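Local coordinates for M32 carboxypeptidase (Pyrococcus furiosus, PDB 1KA2), which releases amino acids one after another from the C-terminus of peptides as a cobalt-dependent metallocarboxypeptidase of broad specificity, at residues A[205-216]-A[253-264]. Sequence-based numbering, arbitrary orientation.
Sequences EKYEREWMERVN and TRYEGYDFRRTI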
ATOM      1  N   GLU A 205      26.388 -16.446  17.238  1.00 43.76           N
ATOM      2  CA  GLU A 205      25.241 -16.676  18.092  1.00 43.50           C
ATOM      3  C   GLU A 205      23.928 -16.531  17.316  1.00 43.93           C
ATOM      4  O   GLU A 205      23.658 -15.492  16.712  1.00 45.18           O
ATOM      5  CB  GLU A 205      25.276 -15.711  19.280  1.00 42.01           C
ATOM      6  CG  GLU A 205      26.516 -15.850  20.185  1.00 41.38           C
ATOM      7  CD  GLU A 205      26.653 -17.228  20.837  1.00 42.77           C
ATOM      8  OE1 GLU A 205      25.716 -18.045  20.740  1.00 40.88           O
ATOM      9  OE2 GLU A 205      27.708 -17.497  21.460  1.00 44.74           O
ATOM     10  N   LYS A 206      23.127 -17.591  17.322  1.00 43.57           N
ATOM     11  CA  LYS A 206      21.836 -17.599  16.647  1.00 44.30           C
ATOM     12  C   LYS A 206      20.749 -17.058  17.571  1.00 43.98           C
ATOM     13  O   LYS A 206      20.889 -17.093  18.787  1.00 44.61           O
ATOM     14  CB  LYS A 206      21.456 -19.020  16.237  1.00 44.84           C
ATOM     15  CG  LYS A 206      22.289 -19.620  15.124  1.00 45.68           C
ATOM     16  CD  LYS A 206      21.747 -20.993  14.731  1.00 45.15           C
ATOM     17  CE  LYS A 206      22.493 -21.581  13.532  1.00 48.21           C
ATOM     18  NZ  LYS A 206      23.967 -21.668  13.751  1.00 46.76           N
ATOM     19  N   TYR A 207      19.668 -16.557  16.985  1.00 43.99           N
ATOM     20  CA  TYR A 207      18.552 -16.039  17.769  1.00 43.59           C
ATOM     21  C   TYR A 207      17.247 -16.294  17.033  1.00 45.02           C
ATOM     22  O   TYR A 207      17.244 -16.496  15.819  1.00 45.04           O
ATOM     23  CB  TYR A 207      18.717 -14.536  18.019  1.00 42.15           C
ATOM     24  CG  TYR A 207      18.659 -13.675  16.774  1.00 40.31           C
ATOM     25  CD1 TYR A 207      17.445 -13.377  16.160  1.00 38.64           C
ATOM     26  CD2 TYR A 207      19.828 -13.177  16.198  1.00 38.42           C
ATOM     27  CE1 TYR A 207      17.399 -12.604  14.998  1.00 39.86           C
ATOM     28  CE2 TYR A 207      19.793 -12.411  15.044  1.00 38.60           C
ATOM     29  CZ  TYR A 207      18.579 -12.128  14.445  1.00 39.07           C
ATOM     30  OH  TYR A 207      18.552 -11.403  13.275  1.00 36.98           O
ATOM     31  N   GLU A 208      16.140 -16.309  17.771  1.00 45.86           N
ATOM     32  CA  GLU A 208      14.832 -16.506  17.157  1.00 46.47           C
ATOM     33  C   GLU A 208      14.264 -15.114  16.867  1.00 45.84           C
ATOM     34  O   GLU A 208      14.376 -14.210  17.695  1.00 44.41           O
ATOM     35  CB  GLU A 208      13.912 -17.291  18.098  1.00 49.66           C
ATOM     36  CG  GLU A 208      14.436 -18.685  18.421  1.00 53.80           C
ATOM     37  CD  GLU A 208      13.395 -19.568  19.076  1.00 56.50           C
ATOM     38  OE1 GLU A 208      12.863 -19.183  20.143  1.00 57.41           O
ATOM     39  OE2 GLU A 208      13.112 -20.654  18.519  1.00 58.76           O
ATOM     40  N   ARG A 209      13.673 -14.941  15.689  1.00 44.31           N
ATOM     41  CA  ARG A 209      13.128 -13.647  15.292  1.00 44.95           C
ATOM     42  C   ARG A 209      12.525 -12.792  16.408  1.00 44.61           C
ATOM     43  O   ARG A 209      12.966 -11.670  16.643  1.00 45.28           O
ATOM     44  CB  ARG A 209      12.086 -13.828  14.186  1.00 45.06           C
ATOM     45  CG  ARG A 209      11.512 -12.513  13.685  1.00 46.86           C
ATOM     46  CD  ARG A 209      10.758 -12.686  12.379  1.00 47.32           C
ATOM     47  NE  ARG A 209       9.886 -11.545  12.118  1.00 49.92           N
ATOM     48  CZ  ARG A 209       9.160 -11.388  11.015  1.00 49.90           C
ATOM     49  NH1 ARG A 209       9.199 -12.304  10.052  1.00 50.86           N
ATOM     50  NH2 ARG A 209       8.385 -10.319  10.879  1.00 47.98           N
ATOM     51  N   GLU A 210      11.527 -13.323  17.101  1.00 44.35           N
ATOM     52  CA  GLU A 210      10.867 -12.570  18.158  1.00 44.21           C
ATOM     53  C   GLU A 210      11.795 -11.959  19.200  1.00 42.25           C
ATOM     54  O   GLU A 210      11.487 -10.907  19.749  1.00 41.17           O
ATOM     55  CB  GLU A 210       9.810 -13.437  18.851  1.00 47.41           C
ATOM     56  CG  GLU A 210       8.622 -13.779  17.959  1.00 51.96           C
ATOM     57  CD  GLU A 210       7.434 -14.323  18.742  1.00 55.73           C
ATOM     58  OE1 GLU A 210       6.966 -13.624  19.666  1.00 57.82           O
ATOM     59  OE2 GLU A 210       6.964 -15.443  18.436  1.00 58.32           O
ATOM     60  N   TRP A 211      12.923 -12.606  19.477  1.00 40.53           N
ATOM     61  CA  TRP A 211      13.861 -12.070  20.461  1.00 41.49           C
ATOM     62  C   TRP A 211      14.386 -10.697  20.049  1.00 39.98           C
ATOM     63  O   TRP A 211      14.339  -9.751  20.831  1.00 38.58           O
ATOM     64  CB  TRP A 211      15.065 -13.001  20.653  1.00 43.86           C
ATOM     65  CG  TRP A 211      14.763 -14.343  21.249  1.00 46.19           C
ATOM     66  CD1 TRP A 211      13.583 -14.757  21.799  1.00 46.67           C
ATOM     67  CD2 TRP A 211      15.672 -15.445  21.368  1.00 47.23           C
ATOM     68  NE1 TRP A 211      13.701 -16.049  22.249  1.00 46.71           N
ATOM     69  CE2 TRP A 211      14.972 -16.497  21.999  1.00 47.33           C
ATOM     70  CE3 TRP A 211      17.012 -15.645  21.004  1.00 46.10           C
ATOM     71  CZ2 TRP A 211      15.565 -17.734  22.273  1.00 47.88           C
ATOM     72  CZ3 TRP A 211      17.603 -16.876  21.277  1.00 46.95           C
ATOM     73  CH2 TRP A 211      16.879 -17.903  21.904  1.00 48.23           C
ATOM     74  N   MET A 212      14.893 -10.600  18.819  1.00 38.62           N
ATOM     75  CA  MET A 212      15.446  -9.349  18.325  1.00 37.56           C
ATOM     76  C   MET A 212      14.401  -8.307  17.993  1.00 38.47           C
ATOM     77  O   MET A 212      14.680  -7.109  18.068  1.00 36.69           O
ATOM     78  CB  MET A 212      16.338  -9.591  17.103  1.00 36.71           C
ATOM     79  CG  MET A 212      17.669 -10.224  17.463  1.00 35.82           C
ATOM     80  SD  MET A 212      18.397  -9.393  18.890  1.00 37.49           S
ATOM     81  CE  MET A 212      18.868  -7.841  18.161  1.00 37.18           C
ATOM     82  N   GLU A 213      13.197  -8.738  17.625  1.00 38.98           N
ATOM     83  CA  GLU A 213      12.178  -7.750  17.317  1.00 43.26           C
ATOM     84  C   GLU A 213      11.761  -7.050  18.611  1.00 42.86           C
ATOM     85  O   GLU A 213      11.284  -5.916  18.588  1.00 43.73           O
ATOM     86  CB  GLU A 213      10.980  -8.368  16.551  1.00 43.73           C
ATOM     87  CG  GLU A 213      10.104  -9.365  17.264  1.00 47.30           C
ATOM     88  CD  GLU A 213       9.103 -10.013  16.310  1.00 48.54           C
ATOM     89  OE1 GLU A 213       8.163 -10.686  16.775  1.00 51.88           O
ATOM     90  OE2 GLU A 213       9.262  -9.858  15.087  1.00 48.46           O
ATOM     91  N   ARG A 214      11.983  -7.716  19.743  1.00 43.86           N
ATOM     92  CA  ARG A 214      11.677  -7.121  21.038  1.00 43.49           C
ATOM     93  C   ARG A 214      12.763  -6.076  21.327  1.00 42.73           C
ATOM     94  O   ARG A 214      12.488  -5.008  21.877  1.00 43.68           O
ATOM     95  CB  ARG A 214      11.667  -8.186  22.150  1.00 45.21           C
ATOM     96  CG  ARG A 214      10.411  -9.064  22.194  1.00 46.39           C
ATOM     97  CD  ARG A 214      10.250  -9.756  23.554  1.00 48.77           C
ATOM     98  NE  ARG A 214      10.901 -11.061  23.642  1.00 49.69           N
ATOM     99  CZ  ARG A 214      10.414 -12.176  23.103  1.00 50.83           C
ATOM    100  NH1 ARG A 214       9.269 -12.145  22.437  1.00 50.65           N
ATOM    101  NH2 ARG A 214      11.064 -13.323  23.238  1.00 51.56           N
ATOM    102  N   VAL A 215      14.001  -6.390  20.950  1.00 40.02           N
ATOM    103  CA  VAL A 215      15.111  -5.468  21.165  1.00 37.06           C
ATOM    104  C   VAL A 215      14.983  -4.261  20.233  1.00 36.47           C
ATOM    105  O   VAL A 215      15.094  -3.118  20.679  1.00 35.65           O
ATOM    106  CB  VAL A 215      16.474  -6.175  20.944  1.00 35.94           C
ATOM    107  CG1 VAL A 215      17.592  -5.158  20.901  1.00 33.51           C
ATOM    108  CG2 VAL A 215      16.742  -7.158  22.089  1.00 36.94           C
ATOM    109  N   ASN A 216      14.753  -4.505  18.942  1.00 35.36           N
ATOM    110  CA  ASN A 216      14.597  -3.394  18.004  1.00 35.96           C
ATOM    111  C   ASN A 216      13.445  -2.478  18.435  1.00 34.74           C
ATOM    112  O   ASN A 216      13.596  -1.256  18.449  1.00 33.70           O
ATOM    113  CB  ASN A 216      14.349  -3.894  16.567  1.00 33.85           C
ATOM    114  CG  ASN A 216      15.618  -4.420  15.896  1.00 34.22           C
ATOM    115  OD1 ASN A 216      16.730  -4.002  16.236  1.00 31.79           O
ATOM    116  ND2 ASN A 216      15.455  -5.329  14.931  1.00 29.66           N
ATOM    117  N   THR A 253      13.487  -3.686   8.420  1.00 30.65           N
ATOM    118  CA  THR A 253      14.777  -4.256   8.759  1.00 30.31           C
ATOM    119  C   THR A 253      14.608  -5.694   8.366  1.00 29.17           C
ATOM    120  O   THR A 253      13.611  -6.056   7.740  1.00 30.38           O
ATOM    121  CB  THR A 253      15.077  -4.185  10.266  1.00 32.34           C
ATOM    122  OG1 THR A 253      16.414  -4.657  10.505  1.00 32.37           O
ATOM    123  CG2 THR A 253      14.096  -5.052  11.056  1.00 31.79           C
ATOM    124  N   ARG A 254      15.579  -6.519   8.707  1.00 28.98           N
ATOM    125  CA  ARG A 254      15.451  -7.925   8.410  1.00 31.32           C
ATOM    126  C   ARG A 254      16.104  -8.651   9.552  1.00 32.65           C
ATOM    127  O   ARG A 254      16.946  -8.087  10.251  1.00 33.30           O
ATOM    128  CB  ARG A 254      16.127  -8.300   7.090  1.00 33.19           C
ATOM    129  CG  ARG A 254      17.620  -8.164   7.080  1.00 36.30           C
ATOM    130  CD  ARG A 254      18.170  -8.754   5.805  1.00 38.78           C
ATOM    131  NE  ARG A 254      19.539  -8.316   5.570  1.00 41.26           N
ATOM    132  CZ  ARG A 254      19.980  -7.845   4.409  1.00 42.77           C
ATOM    133  NH1 ARG A 254      19.156  -7.751   3.372  1.00 37.91           N
ATOM    134  NH2 ARG A 254      21.250  -7.470   4.284  1.00 44.80           N
ATOM    135  N   TYR A 255      15.695  -9.893   9.750  1.00 31.56           N
ATOM    136  CA  TYR A 255      16.233 -10.713  10.805  1.00 33.77           C
ATOM    137  C   TYR A 255      16.910 -11.931  10.191  1.00 34.50           C
ATOM    138  O   TYR A 255      16.254 -12.914   9.885  1.00 34.88           O
ATOM    139  CB  TYR A 255      15.101 -11.129  11.748  1.00 33.09           C
ATOM    140  CG  TYR A 255      14.413  -9.946  12.414  1.00 32.63           C
ATOM    141  CD1 TYR A 255      13.207  -9.443  11.927  1.00 33.08           C
ATOM    142  CD2 TYR A 255      14.984  -9.315  13.516  1.00 32.16           C
ATOM    143  CE1 TYR A 255      12.586  -8.339  12.526  1.00 31.49           C
ATOM    144  CE2 TYR A 255      14.373  -8.212  14.119  1.00 31.84           C
ATOM    145  CZ  TYR A 255      13.175  -7.731  13.621  1.00 31.75           C
ATOM    146  OH  TYR A 255      12.571  -6.648  14.225  1.00 31.41           O
ATOM    147  N   GLU A 256      18.225 -11.836   9.987  1.00 36.80           N
ATOM    148  CA  GLU A 256      19.020 -12.920   9.408  1.00 36.43           C
ATOM    149  C   GLU A 256      18.922 -14.193  10.235  1.00 37.27           C
ATOM    150  O   GLU A 256      19.055 -15.292   9.705  1.00 39.58           O
ATOM    151  CB  GLU A 256      20.506 -12.537   9.321  1.00 38.24           C
ATOM    152  CG  GLU A 256      20.871 -11.467   8.304  1.00 39.23           C
ATOM    153  CD  GLU A 256      20.634 -10.075   8.823  1.00 41.20           C
ATOM    154  OE1 GLU A 256      20.254  -9.945  10.006  1.00 42.96           O
ATOM    155  OE2 GLU A 256      20.830  -9.114   8.055  1.00 40.86           O
ATOM    156  N   GLY A 257      18.722 -14.039  11.538  1.00 36.27           N
ATOM    157  CA  GLY A 257      18.629 -15.192  12.411  1.00 37.10           C
ATOM    158  C   GLY A 257      19.909 -15.401  13.201  1.00 38.16           C
ATOM    159  O   GLY A 257      19.959 -16.233  14.108  1.00 39.41           O
ATOM    160  N   TYR A 258      20.954 -14.656  12.850  1.00 37.18           N
ATOM    161  CA  TYR A 258      22.240 -14.745  13.545  1.00 37.48           C
ATOM    162  C   TYR A 258      22.978 -13.415  13.356  1.00 36.80           C
ATOM    163  O   TYR A 258      22.582 -12.610  12.517  1.00 35.38           O
ATOM    164  CB  TYR A 258      23.065 -15.915  12.988  1.00 36.54           C
ATOM    165  CG  TYR A 258      23.506 -15.737  11.546  1.00 40.93           C
ATOM    166  CD1 TYR A 258      24.746 -15.178  11.240  1.00 41.53           C
ATOM    167  CD2 TYR A 258      22.670 -16.100  10.487  1.00 40.53           C
ATOM    168  CE1 TYR A 258      25.146 -14.986   9.911  1.00 42.39           C
ATOM    169  CE2 TYR A 258      23.055 -15.908   9.160  1.00 42.28           C
ATOM    170  CZ  TYR A 258      24.296 -15.351   8.877  1.00 43.87           C
ATOM    171  OH  TYR A 258      24.688 -15.155   7.560  1.00 44.94           O
ATOM    172  N   ASP A 259      24.033 -13.184  14.137  1.00 38.01           N
ATOM    173  CA  ASP A 259      24.812 -11.943  14.050  1.00 37.59           C
ATOM    174  C   ASP A 259      23.856 -10.780  14.333  1.00 37.31           C
ATOM    175  O   ASP A 259      23.661  -9.918  13.485  1.00 38.22           O
ATOM    176  CB  ASP A 259      25.405 -11.799  12.644  1.00 36.53           C
ATOM    177  CG  ASP A 259      26.627 -10.902  12.610  1.00 36.81           C
ATOM    178  OD1 ASP A 259      26.854 -10.151  13.574  1.00 40.09           O
ATOM    179  OD2 ASP A 259      27.365 -10.941  11.608  1.00 34.82           O
ATOM    180  N   PHE A 260      23.283 -10.752  15.534  1.00 38.87           N
ATOM    181  CA  PHE A 260      22.301  -9.731  15.900  1.00 40.73           C
ATOM    182  C   PHE A 260      22.666  -8.265  15.698  1.00 40.84           C
ATOM    183  O   PHE A 260      21.782  -7.400  15.701  1.00 41.64           O
ATOM    184  CB  PHE A 260      21.796  -9.962  17.339  1.00 39.93           C
ATOM    185  CG  PHE A 260      22.692  -9.410  18.426  1.00 40.97           C
ATOM    186  CD1 PHE A 260      22.663  -8.056  18.759  1.00 39.39           C
ATOM    187  CD2 PHE A 260      23.503 -10.261  19.172  1.00 40.67           C
ATOM    188  CE1 PHE A 260      23.420  -7.563  19.820  1.00 39.27           C
ATOM    189  CE2 PHE A 260      24.266  -9.774  20.239  1.00 39.74           C
ATOM    190  CZ  PHE A 260      24.222  -8.423  20.562  1.00 40.37           C
ATOM    191  N   ARG A 261      23.950  -7.979  15.509  1.00 39.85           N
ATOM    192  CA  ARG A 261      24.395  -6.606  15.293  1.00 36.90           C
ATOM    193  C   ARG A 261      23.732  -6.045  14.033  1.00 35.55           C
ATOM    194  O   ARG A 261      23.380  -4.868  13.966  1.00 34.13           O
ATOM    195  CB  ARG A 261      25.921  -6.574  15.119  1.00 39.59           C
ATOM    196  CG  ARG A 261      26.390  -7.256  13.830  1.00 41.76           C
ATOM    197  CD  ARG A 261      27.877  -7.567  13.812  1.00 43.84           C
ATOM    198  NE  ARG A 261      28.689  -6.407  14.157  1.00 47.29           N
ATOM    199  CZ  ARG A 261      29.635  -5.897  13.374  1.00 48.38           C
ATOM    200  NH1 ARG A 261      29.888  -6.449  12.188  1.00 45.92           N
ATOM    201  NH2 ARG A 261      30.331  -4.837  13.784  1.00 42.76           N
ATOM    202  N   ARG A 262      23.574  -6.903  13.034  1.00 33.82           N
ATOM    203  CA  ARG A 262      22.998  -6.505  11.756  1.00 36.05           C
ATOM    204  C   ARG A 262      21.621  -5.853  11.826  1.00 34.66           C
ATOM    205  O   ARG A 262      21.429  -4.734  11.360  1.00 31.94           O
ATOM    206  CB  ARG A 262      22.906  -7.709  10.819  1.00 37.61           C
ATOM    207  CG  ARG A 262      24.222  -8.307  10.395  1.00 41.37           C
ATOM    208  CD  ARG A 262      23.951  -9.644   9.717  1.00 46.24           C
ATOM    209  NE  ARG A 262      25.174 -10.360   9.369  1.00 50.49           N
ATOM    210  CZ  ARG A 262      25.954 -10.048   8.343  1.00 50.67           C
ATOM    211  NH1 ARG A 262      25.630  -9.026   7.559  1.00 51.61           N
ATOM    212  NH2 ARG A 262      27.052 -10.757   8.107  1.00 49.34           N
ATOM    213  N   THR A 263      20.659  -6.566  12.394  1.00 35.38           N
ATOM    214  CA  THR A 263      19.315  -6.038  12.468  1.00 35.38           C
ATOM    215  C   THR A 263      19.254  -4.791  13.333  1.00 35.85           C
ATOM    216  O   THR A 263      18.508  -3.862  13.033  1.00 37.40           O
ATOM    217  CB  THR A 263      18.319  -7.106  12.990  1.00 35.23           C
ATOM    218  OG1 THR A 263      16.987  -6.595  12.871  1.00 32.90           O
ATOM    219  CG2 THR A 263      18.603  -7.468  14.450  1.00 31.74           C
ATOM    220  N   ILE A 264      20.056  -4.752  14.389  1.00 36.36           N
ATOM    221  CA  ILE A 264      20.061  -3.589  15.275  1.00 35.58           C
ATOM    222  C   ILE A 264      20.567  -2.322  14.590  1.00 35.22           C
ATOM    223  O   ILE A 264      19.846  -1.330  14.505  1.00 33.86           O
ATOM    224  CB  ILE A 264      20.934  -3.822  16.542  1.00 32.99           C
ATOM    225  CG1 ILE A 264      20.246  -4.814  17.487  1.00 33.11           C
ATOM    226  CG2 ILE A 264      21.200  -2.480  17.248  1.00 31.66           C
ATOM    227  CD1 ILE A 264      20.982  -5.026  18.808  1.00 28.68           C
TER
HETATM  228  O   HOH W   1      20.648 -10.072  12.626  1.00 34.63           O
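Tyr207 lies flat against the turn at Gly257, whose CA sits 3.9 Å from the centroid of the Tyr207 ring in a CH-pi contact. Met212 CG packs over the centre of the opposite face. With CG lodged between the backbone N and the carbonyl carbon (chi1 65°), the ring reaches across until its hydroxyl accepts the N-H of Gly257. That bond, 3.2 Å from Gly257 N to Tyr207 OH, is nearly straight. A water lies in the ring plane, 2.6 Å from Tyr207 OH, and is placed to donate to Glu256 OE1 and Asp259 O, though probably not to all its acceptors at once. Tyr207 N donates to Gly257 O over 2.9 Å, beside the single beta bridge of Lys206 with Tyr258.

The Tyr255 ring meets Tyr207 OH at its edge and packs on Met212 CB, 3.8 Å from Tyr255 CE2, and on Arg209 CG, 3.9 Å from Tyr255 CD1. Bent at chi2 and chi3, Met212 brings CE against Ile264 CG1 at a tight 3.4 Å, while SD makes an oblique Met-aromatic contact with Phe260. Asn216 ND2 gives a bond of 2.9 Å to Thr263 OG1, lying in the amide plane, and a weak one to Tyr255 OH. Thr263 OG1 in turn donates to Arg254 O, which fixes its rotation.

A leucine in place of Tyr207 would probably leave Gly257 N and the water without the hydroxyl they share, and Gly257 CA and Met212 CG without the flat ring between them. At Gly257's backbone angles a CB would jam against Glu256 O. Polar bonds at the turn and at Asn216 thus flank the apolar packing round Met212, joining helix 209-223 and the residues leading into it to the approach and first turn of helix 261-278, which carries the metal-binding His269 and His273.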